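Local coordinates for protein copper-containing nitrite reductase (Thermus scotoductus, PDB 6HBE) that probably reduces nitrite to nitric oxide as a copper-dependent, homotrimeric three-domain enzyme of denitrification, at residues Glu372-Asp377 with Gly411-Ile416; Gly388-Val393 with Ser429-Met434; Pro400-Thr405 with Gly422-Ile427. All blocks are in the same frame, centred on the assembly; numbering follows the deposited sequence.

Contact 1: Glu372-Asp377 with Gly411-Ile416; sequences EFVNED and GERYRI
E372 projects its carboxylate between two arginines of the adjacent strand, R413 and R415, and this salt-bridge network accounts for much of the contact. With CG anti to the backbone N (chi1 179°) and the chain extended beyond it, the side chain runs out far enough to present one oxygen to each partner. OE1 of E372 takes NH1 of R413 at 2.9 Å, and OE2 of E372 takes NE of R415 at 2.9 Å along a fairly straight bond (162°). NH2 of R415 adds a longer bond to the same OE2, so that this guanidinium grips a single oxygen side-on. The two arginines approach from opposite sides of the carboxylate plane, each well out of it, yet the oxygens stay close to the guanidinium planes. H321 of the second subunit also bonds OE1, and NH2 of R413 pairs with E322 of that subunit, which carries the network across the trimer interface.

Carbon packing is sparse. The CG2 methyl of V374 rests over one face of the R413 guanidinium, toward its rim, 3.8 Å from NH1 of R413. On the other face of the sheet lies the apolar pair, CD1 of I416 meeting the edge of the F373 ring, 4.2 Å from CE2 of F373.

Backbone bonding is antiparallel, the axes of strands 372-375 and 413-416 running at 165°. F373 and Y414 form the hydrogen-bonded pair, N of F373 to O of Y414 and N of Y414 to O of F373, both at 2.9 Å. Beyond it, N of N375 reaches O of E412, and N of G411 reaches O of N375 at 2.8 Å.

In the cupredoxin-like C-terminal domain, strand 370-375 lies between strand 349-353, bonded through E372 and V374, and strand 413-417, which is outermost in its sheet within this chain.

Contact 2: Gly388-Val393 with Ser429-Met434; sequences GRHDAV and SIHPYM. With CU (copper (II) ion), chain L.
R389 meets I430 and H431 through its carbonyl: O of R389 lies 3.6 Å from CD1 of I430 and is in plane at the edge of the H431 ring, 3.3 Å from CE1 of H431. This buried oxygen has no hydrogen-bond partner in the model, while the guanidinium turns elsewhere, to the carbonyls of D380 and L382.

H390 follows and binds the copper ion through ND1 at 2.0 Å. ND1 of H431 binds it at the same distance, and the two rings meet rim to rim, their planes 59° apart. M434 crosses the H390 side chain at about a right angle; its chain bends at chi3 (56°), which lays CE over one face of the H390 ring, 4.0 Å from the centroid. SD of M434 is 3.0 Å from the copper. On its far side H390 is oriented by NE2, which bonds the carboxylate of D377.

At D391 the carboxylate grips S429 twice. N of S429 gives OD1 of D391 a nearly straight bond (2.8 Å, 172°), and OG of S429 reaches the syn lone pair of OD2 of D391 at 2.6 Å. V393 adds a looser apolar touch to S429.

Two histidine nitrogens and a methionine sulfur, completed by C428 from just before the second segment, are the ligand set of a type 1 copper site in a cupredoxin. The short bonds from the histidine nitrogens, against the longer reach to SD of M434, suggest the methionine as a weak axial ligand, consistent with an electron-transfer centre, while the D391-S429 bonds fasten the two copper-bearing loops together beside it.

Contact 3: Pro400-Thr405 with Gly422-Ile427; sequences PEPFVT and GEYVYI
Y424 reaches across from strand 422-427 to the loop at E401, where its hydroxyl makes the hydrogen bond of this contact. N of E401 donates to OH of Y424 at 2.8 Å, with an N-H...O angle of 150°. CG of Y424 stands anti to the carbonyl carbon (chi1 -49°), and the side chain leaves the strand toward the loop, which brings the phenol up to the chain at P400-P402. N of P400, a proline nitrogen without a hydrogen, is also near OH of Y424 but cannot bond to it. The carboxylate of E401 is engaged away from the tyrosine: OE2 bonds the hydroxyl of T419.

Van der Waals contacts flank this bond. CD of P400 and CB of E401 each lie 3.6 Å from OH of Y424. CE1 of Y424 lies 3.6 Å from N of P402, an oblique approach to the peptide between E401 and P402, and makes an apolar contact with CD of P402 at 4.2 Å.

The aromatic pair lies further along the strand. CZ of F403 meets CD1 of Y426 at 4.0 Å; the ring centroids are 5.8 Å apart and the planes are inclined at 51°, an oblique meeting of the two rings. For F403, CG sits between the backbone N and the carbonyl carbon, and the end of the ring comes nearer to the strand than its base. F358 meets the Y426 ring edge-to-face.

With a phenylalanine in place of Y424, the E401 amide would probably be left without this acceptor, and the loop would be tied less firmly to the strand.

The chemistry is thus that of one polar tether set in apolar contacts: a phenol oxygen fixes the loop backbone, while proline and aromatic carbons pack the loop against the sheet.

In the fold
From the N terminus, the chain passes first through 372-377, then 388-393 and 400-405, before returning through 411-416, 422-427 and 429-434. Contact 1 closes the loop from 377 to 411; contact 2 closes the one from 393 to 429, so the two cross, as do contacts 1 and 3. Contact 3 closes the loop from 405 to 422, nested inside that of contact 2. All three lie in the C-terminal cupredoxin-like domain. Contact 1 joins two strands of one sheet, contact 3 sets a loop against a strand of the other, and contact 2 brings together the copper loops. F373 packs on Y426 between the sheets, and the N375 side chain bonds O of G388.

Contact 1: Glu372-Asp377 with Gly411-Ile416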
loop_
_atom_site.group_PDB
_atom_site.type_symbol
_atom_site.label_atom_id
_atom_site.label_comp_id
_atom_site.label_asym_id
_atom_site.label_seq_id
_atom_site.Cartn_x
_atom_site.Cartn_y
_atom_site.Cartn_z
ATOM N N GLU C 372 -14.309 12.130 23.157
ATOM C CA GLU C 372 -13.089 12.908 22.980
ATOM C C GLU C 372 -12.840 13.115 21.490
ATOM O O GLU C 372 -12.584 12.135 20.770
ATOM C CB GLU C 372 -11.885 12.189 23.617
ATOM C CG GLU C 372 -10.544 12.923 23.462
ATOM C CD GLU C 372 -9.392 12.256 24.199
ATOM O OE1 GLU C 372 -8.767 11.313 23.639
ATOM O OE2 GLU C 372 -9.094 12.670 25.345
ATOM N N PHE C 373 -12.909 14.371 21.046
ATOM C CA PHE C 373 -12.419 14.775 19.722
ATOM C C PHE C 373 -10.880 14.827 19.746
ATOM O O PHE C 373 -10.270 15.390 20.691
ATOM C CB PHE C 373 -12.957 16.152 19.299
ATOM C CG PHE C 373 -14.387 16.137 18.835
ATOM C CD1 PHE C 373 -14.703 15.856 17.513
ATOM C CD2 PHE C 373 -15.434 16.388 19.727
ATOM C CE1 PHE C 373 -16.027 15.835 17.074
ATOM C CE2 PHE C 373 -16.761 16.363 19.292
ATOM C CZ PHE C 373 -17.069 16.088 17.970
ATOM N N VAL C 374 -10.240 14.220 18.738
ATOM C CA VAL C 374 -8.766 14.328 18.591
ATOM C C VAL C 374 -8.433 14.688 17.149
ATOM O O VAL C 374 -9.011 14.119 16.234
ATOM C CB VAL C 374 -8.035 13.019 19.049
ATOM C CG1 VAL C 374 -8.473 11.793 18.243
ATOM C CG2 VAL C 374 -6.520 13.180 18.955
ATOM N N ASN C 375 -7.522 15.636 16.939
ATOM C CA ASN C 375 -7.125 16.005 15.595
ATOM C C ASN C 375 -5.930 15.161 15.140
ATOM O O ASN C 375 -4.817 15.356 15.619
ATOM C CB ASN C 375 -6.818 17.506 15.456
ATOM C CG ASN C 375 -6.690 17.945 13.997
ATOM O OD1 ASN C 375 -6.823 17.131 13.067
ATOM N ND2 ASN C 375 -6.414 19.213 13.782
ATOM N N GLU C 376 -6.182 14.251 14.200
ATOM C CA GLU C 376 -5.118 13.412 13.609
ATOM C C GLU C 376 -4.467 14.067 12.377
ATOM O O GLU C 376 -3.381 13.639 11.964
ATOM C CB GLU C 376 -5.642 12.009 13.256
ATOM C CG GLU C 376 -5.865 11.061 14.429
ATOM C CD GLU C 376 -4.613 10.777 15.298
ATOM O OE1 GLU C 376 -3.434 11.013 14.900
ATOM O OE2 GLU C 376 -4.788 10.287 16.435
ATOM N N ASP C 377 -5.065 15.113 11.799
ATOM C CA ASP C 377 -4.366 15.825 10.716
ATOM C C ASP C 377 -3.121 16.470 11.320
ATOM O O ASP C 377 -3.132 16.883 12.491
ATOM C CB ASP C 377 -5.265 16.846 9.990
ATOM C CG ASP C 377 -6.128 16.219 8.870
ATOM O OD1 ASP C 377 -5.737 15.176 8.273
ATOM O OD2 ASP C 377 -7.216 16.776 8.572
ATOM N N GLY C 411 -2.773 16.377 17.297
ATOM C CA GLY C 411 -2.680 15.646 18.538
ATOM C C GLY C 411 -3.313 16.341 19.737
ATOM O O GLY C 411 -3.150 15.824 20.862
ATOM N N GLU C 412 -4.001 17.481 19.520
ATOM C CA GLU C 412 -4.762 18.160 20.602
ATOM C C GLU C 412 -6.121 17.527 20.719
ATOM O O GLU C 412 -6.630 16.945 19.753
ATOM C CB GLU C 412 -4.858 19.670 20.392
ATOM C CG GLU C 412 -3.491 20.330 20.480
ATOM C CD GLU C 412 -3.502 21.845 20.357
ATOM O OE1 GLU C 412 -4.447 22.425 19.794
ATOM O OE2 GLU C 412 -2.512 22.466 20.792
ATOM N N ARG C 413 -6.714 17.619 21.912
ATOM C CA ARG C 413 -7.918 16.846 22.269
ATOM C C ARG C 413 -8.967 17.720 22.978
ATOM O O ARG C 413 -8.615 18.668 23.667
ATOM C CB ARG C 413 -7.563 15.669 23.187
ATOM C CG ARG C 413 -6.535 14.686 22.617
ATOM C CD ARG C 413 -5.971 13.696 23.629
ATOM N NE ARG C 413 -4.924 12.922 22.963
ATOM C CZ ARG C 413 -5.103 11.801 22.259
ATOM N NH1 ARG C 413 -6.295 11.208 22.158
ATOM N NH2 ARG C 413 -4.043 11.254 21.663
ATOM N N TYR C 414 -10.244 17.389 22.823
ATOM C CA TYR C 414 -11.316 18.093 23.567
ATOM C C TYR C 414 -12.427 17.126 23.939
ATOM O O TYR C 414 -12.956 16.440 23.063
ATOM C CB TYR C 414 -11.869 19.271 22.760
ATOM C CG TYR C 414 -12.861 20.140 23.531
ATOM C CD1 TYR C 414 -12.424 21.029 24.516
ATOM C CD2 TYR C 414 -14.225 20.071 23.259
ATOM C CE1 TYR C 414 -13.335 21.817 25.216
ATOM C CE2 TYR C 414 -15.139 20.854 23.940
ATOM C CZ TYR C 414 -14.688 21.717 24.916
ATOM O OH TYR C 414 -15.611 22.475 25.578
ATOM N N ARG C 415 -12.785 17.102 25.236
ATOM C CA ARG C 415 -13.802 16.204 25.780
ATOM C C ARG C 415 -15.154 16.897 26.080
ATOM O O ARG C 415 -15.208 18.067 26.512
ATOM C CB ARG C 415 -13.282 15.530 27.044
ATOM C CG ARG C 415 -12.259 14.448 26.769
ATOM C CD ARG C 415 -11.806 13.710 28.007
ATOM N NE ARG C 415 -10.740 12.741 27.694
ATOM C CZ ARG C 415 -10.281 11.808 28.530
ATOM N NH1 ARG C 415 -10.786 11.681 29.761
ATOM N NH2 ARG C 415 -9.302 10.986 28.141
ATOM N N ILE C 416 -16.226 16.159 25.807
ATOM C CA ILE C 416 -17.610 16.578 26.058
ATOM C C ILE C 416 -18.358 15.391 26.647
ATOM O O ILE C 416 -18.322 14.299 26.089
ATOM C CB ILE C 416 -18.333 16.989 24.757
ATOM C CG1 ILE C 416 -17.654 18.194 24.123
ATOM C CG2 ILE C 416 -19.806 17.282 25.020
ATOM C CD1 ILE C 416 -18.084 18.426 22.684
#

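Contact 2: Gly388-Val393 with Ser429-Met434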
loop_
_atom_site.group_PDB
_atom_site.type_symbol
_atom_site.label_atom_id
_atom_site.label_comp_id
_atom_site.label_asym_id
_atom_site.label_seq_id
_atom_site.Cartn_x
_atom_site.Cartn_y
_atom_site.Cartn_z
ATOM N N GLY C 388 -4.761 22.293 8.361
ATOM C CA GLY C 388 -5.384 21.076 8.879
ATOM C C GLY C 388 -5.800 21.151 10.342
ATOM O O GLY C 388 -6.103 20.108 10.943
ATOM N N ARG C 389 -5.804 22.363 10.931
ATOM C CA ARG C 389 -6.558 22.618 12.150
ATOM C C ARG C 389 -8.045 22.456 11.901
ATOM O O ARG C 389 -8.526 22.741 10.807
ATOM C CB ARG C 389 -6.303 24.040 12.688
ATOM C CG ARG C 389 -4.988 24.227 13.411
ATOM C CD ARG C 389 -4.878 25.599 14.117
ATOM N NE ARG C 389 -5.359 26.684 13.256
ATOM C CZ ARG C 389 -4.671 27.323 12.296
ATOM N NH1 ARG C 389 -3.391 27.063 12.043
ATOM N NH2 ARG C 389 -5.278 28.278 11.583
ATOM N N HIS C 390 -8.761 21.990 12.913
ATOM C CA HIS C 390 -10.206 21.767 12.857
ATOM C C HIS C 390 -10.873 22.107 14.179
ATOM O O HIS C 390 -10.236 22.040 15.251
ATOM C CB HIS C 390 -10.554 20.297 12.572
ATOM C CG HIS C 390 -9.947 19.779 11.319
ATOM N ND1 HIS C 390 -10.320 20.247 10.080
ATOM C CD2 HIS C 390 -8.959 18.878 11.109
ATOM C CE1 HIS C 390 -9.599 19.636 9.152
ATOM N NE2 HIS C 390 -8.769 18.798 9.748
ATOM N N ASP C 391 -12.177 22.404 14.087
ATOM C CA ASP C 391 -13.062 22.434 15.246
ATOM C C ASP C 391 -14.309 21.641 14.913
ATOM O O ASP C 391 -14.440 21.074 13.799
ATOM C CB ASP C 391 -13.351 23.897 15.707
ATOM C CG ASP C 391 -14.152 24.740 14.677
ATOM O OD1 ASP C 391 -14.840 24.196 13.783
ATOM O OD2 ASP C 391 -14.131 25.994 14.798
ATOM N N ALA C 392 -15.225 21.562 15.877
ATOM C CA ALA C 392 -16.535 20.977 15.643
ATOM C C ALA C 392 -17.585 21.940 16.241
ATOM O O ALA C 392 -17.491 22.246 17.429
ATOM C CB ALA C 392 -16.631 19.613 16.305
ATOM N N VAL C 393 -18.544 22.390 15.419
ATOM C CA VAL C 393 -19.591 23.392 15.803
ATOM C C VAL C 393 -20.983 22.888 15.363
ATOM O O VAL C 393 -21.220 22.610 14.177
ATOM C CB VAL C 393 -19.303 24.804 15.199
ATOM C CG1 VAL C 393 -17.866 25.239 15.447
ATOM C CG2 VAL C 393 -19.564 24.878 13.696
ATOM N N SER C 429 -15.931 24.816 11.319
ATOM C CA SER C 429 -16.148 26.206 10.877
ATOM C C SER C 429 -15.067 26.658 9.894
ATOM O O SER C 429 -15.327 27.514 9.051
ATOM C CB SER C 429 -16.235 27.173 12.084
ATOM O OG SER C 429 -15.008 27.289 12.770
ATOM N N ILE C 430 -13.891 26.027 9.964
ATOM C CA ILE C 430 -12.773 26.331 9.062
ATOM C C ILE C 430 -13.075 25.756 7.672
ATOM O O ILE C 430 -12.851 26.427 6.645
ATOM C CB ILE C 430 -11.431 25.800 9.643
ATOM C CG1 ILE C 430 -11.186 26.396 11.044
ATOM C CG2 ILE C 430 -10.226 26.141 8.750
ATOM C CD1 ILE C 430 -10.020 25.800 11.819
ATOM N N HIS C 431 -13.551 24.511 7.654
ATOM C CA HIS C 431 -13.868 23.746 6.438
ATOM C C HIS C 431 -15.339 23.306 6.498
ATOM O O HIS C 431 -15.654 22.184 6.917
ATOM C CB HIS C 431 -12.939 22.506 6.341
ATOM C CG HIS C 431 -11.492 22.798 6.605
ATOM N ND1 HIS C 431 -10.871 22.520 7.812
ATOM C CD2 HIS C 431 -10.543 23.344 5.811
ATOM C CE1 HIS C 431 -9.603 22.872 7.738
ATOM N NE2 HIS C 431 -9.380 23.386 6.542
ATOM N N PRO C 432 -16.273 24.188 6.069
ATOM C CA PRO C 432 -17.705 23.941 6.371
ATOM C C PRO C 432 -18.366 22.737 5.682
ATOM O O PRO C 432 -19.443 22.334 6.092
ATOM C CB PRO C 432 -18.403 25.264 5.994
ATOM C CG PRO C 432 -17.388 26.087 5.258
ATOM C CD PRO C 432 -16.044 25.421 5.294
ATOM N N TYR C 433 -17.701 22.188 4.666
ATOM C CA TYR C 433 -18.077 20.924 3.986
ATOM C C TYR C 433 -17.742 19.644 4.799
ATOM O O TYR C 433 -18.248 18.570 4.480
ATOM C CB TYR C 433 -17.456 20.858 2.568
ATOM C CG TYR C 433 -15.956 20.977 2.567
ATOM C CD1 TYR C 433 -15.139 19.853 2.732
ATOM C CD2 TYR C 433 -15.339 22.217 2.436
ATOM C CE1 TYR C 433 -13.749 19.980 2.759
ATOM C CE2 TYR C 433 -13.982 22.347 2.484
ATOM C CZ TYR C 433 -13.176 21.226 2.640
ATOM O OH TYR C 433 -11.804 21.415 2.688
ATOM N N MET C 434 -16.915 19.751 5.843
ATOM C CA MET C 434 -16.752 18.651 6.823
ATOM C C MET C 434 -17.977 18.548 7.690
ATOM O O MET C 434 -18.366 19.541 8.320
ATOM C CB MET C 434 -15.606 18.912 7.786
ATOM C CG MET C 434 -14.244 18.873 7.153
ATOM S SD MET C 434 -12.889 19.193 8.309
ATOM C CE MET C 434 -13.115 17.987 9.573
HETATM CU CU CU L . -11.653 21.672 9.452
#

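Contact 3: Pro400-Thr405 with Gly422-Ile427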
loop_
_atom_site.group_PDB
_atom_site.type_symbol
_atom_site.label_atom_id
_atom_site.label_comp_id
_atom_site.label_asym_id
_atom_site.label_seq_id
_atom_site.Cartn_x
_atom_site.Cartn_y
_atom_site.Cartn_z
ATOM N N PRO C 400 -30.783 19.363 23.981
ATOM C CA PRO C 400 -30.427 20.464 24.875
ATOM C C PRO C 400 -28.927 20.737 25.070
ATOM O O PRO C 400 -28.600 21.618 25.859
ATOM C CB PRO C 400 -31.055 20.021 26.200
ATOM C CG PRO C 400 -30.963 18.530 26.148
ATOM C CD PRO C 400 -31.227 18.167 24.732
ATOM N N GLU C 401 -28.018 20.027 24.380
ATOM C CA GLU C 401 -26.580 20.224 24.622
ATOM C C GLU C 401 -25.732 20.516 23.361
ATOM O O GLU C 401 -24.705 19.890 23.145
ATOM C CB GLU C 401 -26.025 19.017 25.379
ATOM C CG GLU C 401 -26.701 18.735 26.721
ATOM C CD GLU C 401 -26.265 17.407 27.323
ATOM O OE1 GLU C 401 -26.431 16.357 26.667
ATOM O OE2 GLU C 401 -25.761 17.400 28.464
ATOM N N PRO C 402 -26.133 21.508 22.551
ATOM C CA PRO C 402 -25.262 21.886 21.427
ATOM C C PRO C 402 -23.884 22.334 21.938
ATOM O O PRO C 402 -23.748 22.676 23.113
ATOM C CB PRO C 402 -26.038 23.006 20.731
ATOM C CG PRO C 402 -26.925 23.581 21.807
ATOM C CD PRO C 402 -27.275 22.432 22.710
ATOM N N PHE C 403 -22.860 22.265 21.077
ATOM C CA PHE C 403 -21.473 22.419 21.524
ATOM C C PHE C 403 -20.643 23.126 20.470
ATOM O O PHE C 403 -21.053 23.223 19.291
ATOM C CB PHE C 403 -20.858 21.063 21.912
ATOM C CG PHE C 403 -20.873 20.019 20.794
ATOM C CD1 PHE C 403 -19.851 19.978 19.826
ATOM C CD2 PHE C 403 -21.885 19.071 20.721
ATOM C CE1 PHE C 403 -19.870 19.030 18.811
ATOM C CE2 PHE C 403 -21.899 18.109 19.705
ATOM C CZ PHE C 403 -20.881 18.098 18.746
ATOM N N VAL C 404 -19.516 23.667 20.929
ATOM C CA VAL C 404 -18.490 24.238 20.069
ATOM C C VAL C 404 -17.152 23.887 20.712
ATOM O O VAL C 404 -16.964 24.125 21.917
ATOM C CB VAL C 404 -18.680 25.772 19.789
ATOM C CG1 VAL C 404 -18.604 26.628 21.048
ATOM C CG2 VAL C 404 -17.664 26.272 18.763
ATOM N N THR C 405 -16.232 23.273 19.946
ATOM C CA THR C 405 -14.935 22.906 20.496
ATOM C C THR C 405 -14.020 24.044 20.147
ATOM O O THR C 405 -14.306 24.799 19.224
ATOM C CB THR C 405 -14.343 21.586 19.910
ATOM O OG1 THR C 405 -13.856 21.833 18.579
ATOM C CG2 THR C 405 -15.377 20.488 19.905
ATOM N N GLY C 422 -30.820 13.345 22.694
ATOM C CA GLY C 422 -30.820 14.381 21.655
ATOM C C GLY C 422 -30.012 13.972 20.424
ATOM O O GLY C 422 -29.297 12.961 20.460
ATOM N N GLU C 423 -30.152 14.732 19.335
ATOM C CA GLU C 423 -29.243 14.611 18.192
ATOM C C GLU C 423 -28.790 15.952 17.641
ATOM O O GLU C 423 -29.462 16.996 17.828
ATOM C CB GLU C 423 -29.826 13.723 17.091
ATOM C CG GLU C 423 -31.288 13.914 16.749
ATOM C CD GLU C 423 -31.754 12.911 15.695
ATOM O OE1 GLU C 423 -30.999 12.648 14.732
ATOM O OE2 GLU C 423 -32.877 12.387 15.829
ATOM N N TYR C 424 -27.620 15.909 16.988
ATOM C CA TYR C 424 -26.881 17.101 16.570
ATOM C C TYR C 424 -26.145 16.830 15.260
ATOM O O TYR C 424 -25.485 15.792 15.142
ATOM C CB TYR C 424 -25.853 17.482 17.645
ATOM C CG TYR C 424 -26.437 17.524 19.043
ATOM C CD1 TYR C 424 -27.084 18.676 19.509
ATOM C CD2 TYR C 424 -26.381 16.412 19.881
ATOM C CE1 TYR C 424 -27.647 18.716 20.781
ATOM C CE2 TYR C 424 -26.939 16.438 21.157
ATOM C CZ TYR C 424 -27.578 17.598 21.598
ATOM O OH TYR C 424 -28.147 17.649 22.854
ATOM N N VAL C 425 -26.252 17.749 14.302
ATOM C CA VAL C 425 -25.400 17.753 13.121
ATOM C C VAL C 425 -24.370 18.838 13.363
ATOM O O VAL C 425 -24.747 19.957 13.726
ATOM C CB VAL C 425 -26.183 18.052 11.820
ATOM C CG1 VAL C 425 -25.287 17.926 10.592
ATOM C CG2 VAL C 425 -27.392 17.143 11.705
ATOM N N TYR C 426 -23.082 18.519 13.183
ATOM C CA TYR C 426 -22.001 19.485 13.382
ATOM C C TYR C 426 -21.109 19.576 12.143
ATOM O O TYR C 426 -21.059 18.643 11.328
ATOM C CB TYR C 426 -21.185 19.173 14.657
ATOM C CG TYR C 426 -20.452 17.838 14.639
ATOM C CD1 TYR C 426 -21.095 16.652 14.997
ATOM C CD2 TYR C 426 -19.111 17.762 14.259
ATOM C CE1 TYR C 426 -20.429 15.427 14.964
ATOM C CE2 TYR C 426 -18.440 16.528 14.217
ATOM C CZ TYR C 426 -19.090 15.366 14.555
ATOM O OH TYR C 426 -18.431 14.130 14.543
ATOM N N ILE C 427 -20.454 20.723 11.996
ATOM C CA ILE C 427 -19.454 20.960 10.946
ATOM C C ILE C 427 -18.159 21.450 11.553
ATOM O O ILE C 427 -18.087 21.751 12.745
ATOM C CB ILE C 427 -19.939 21.978 9.850
ATOM C CG1 ILE C 427 -20.188 23.383 10.428
ATOM C CG2 ILE C 427 -21.194 21.468 9.160
ATOM C CD1 ILE C 427 -20.576 24.426 9.398
#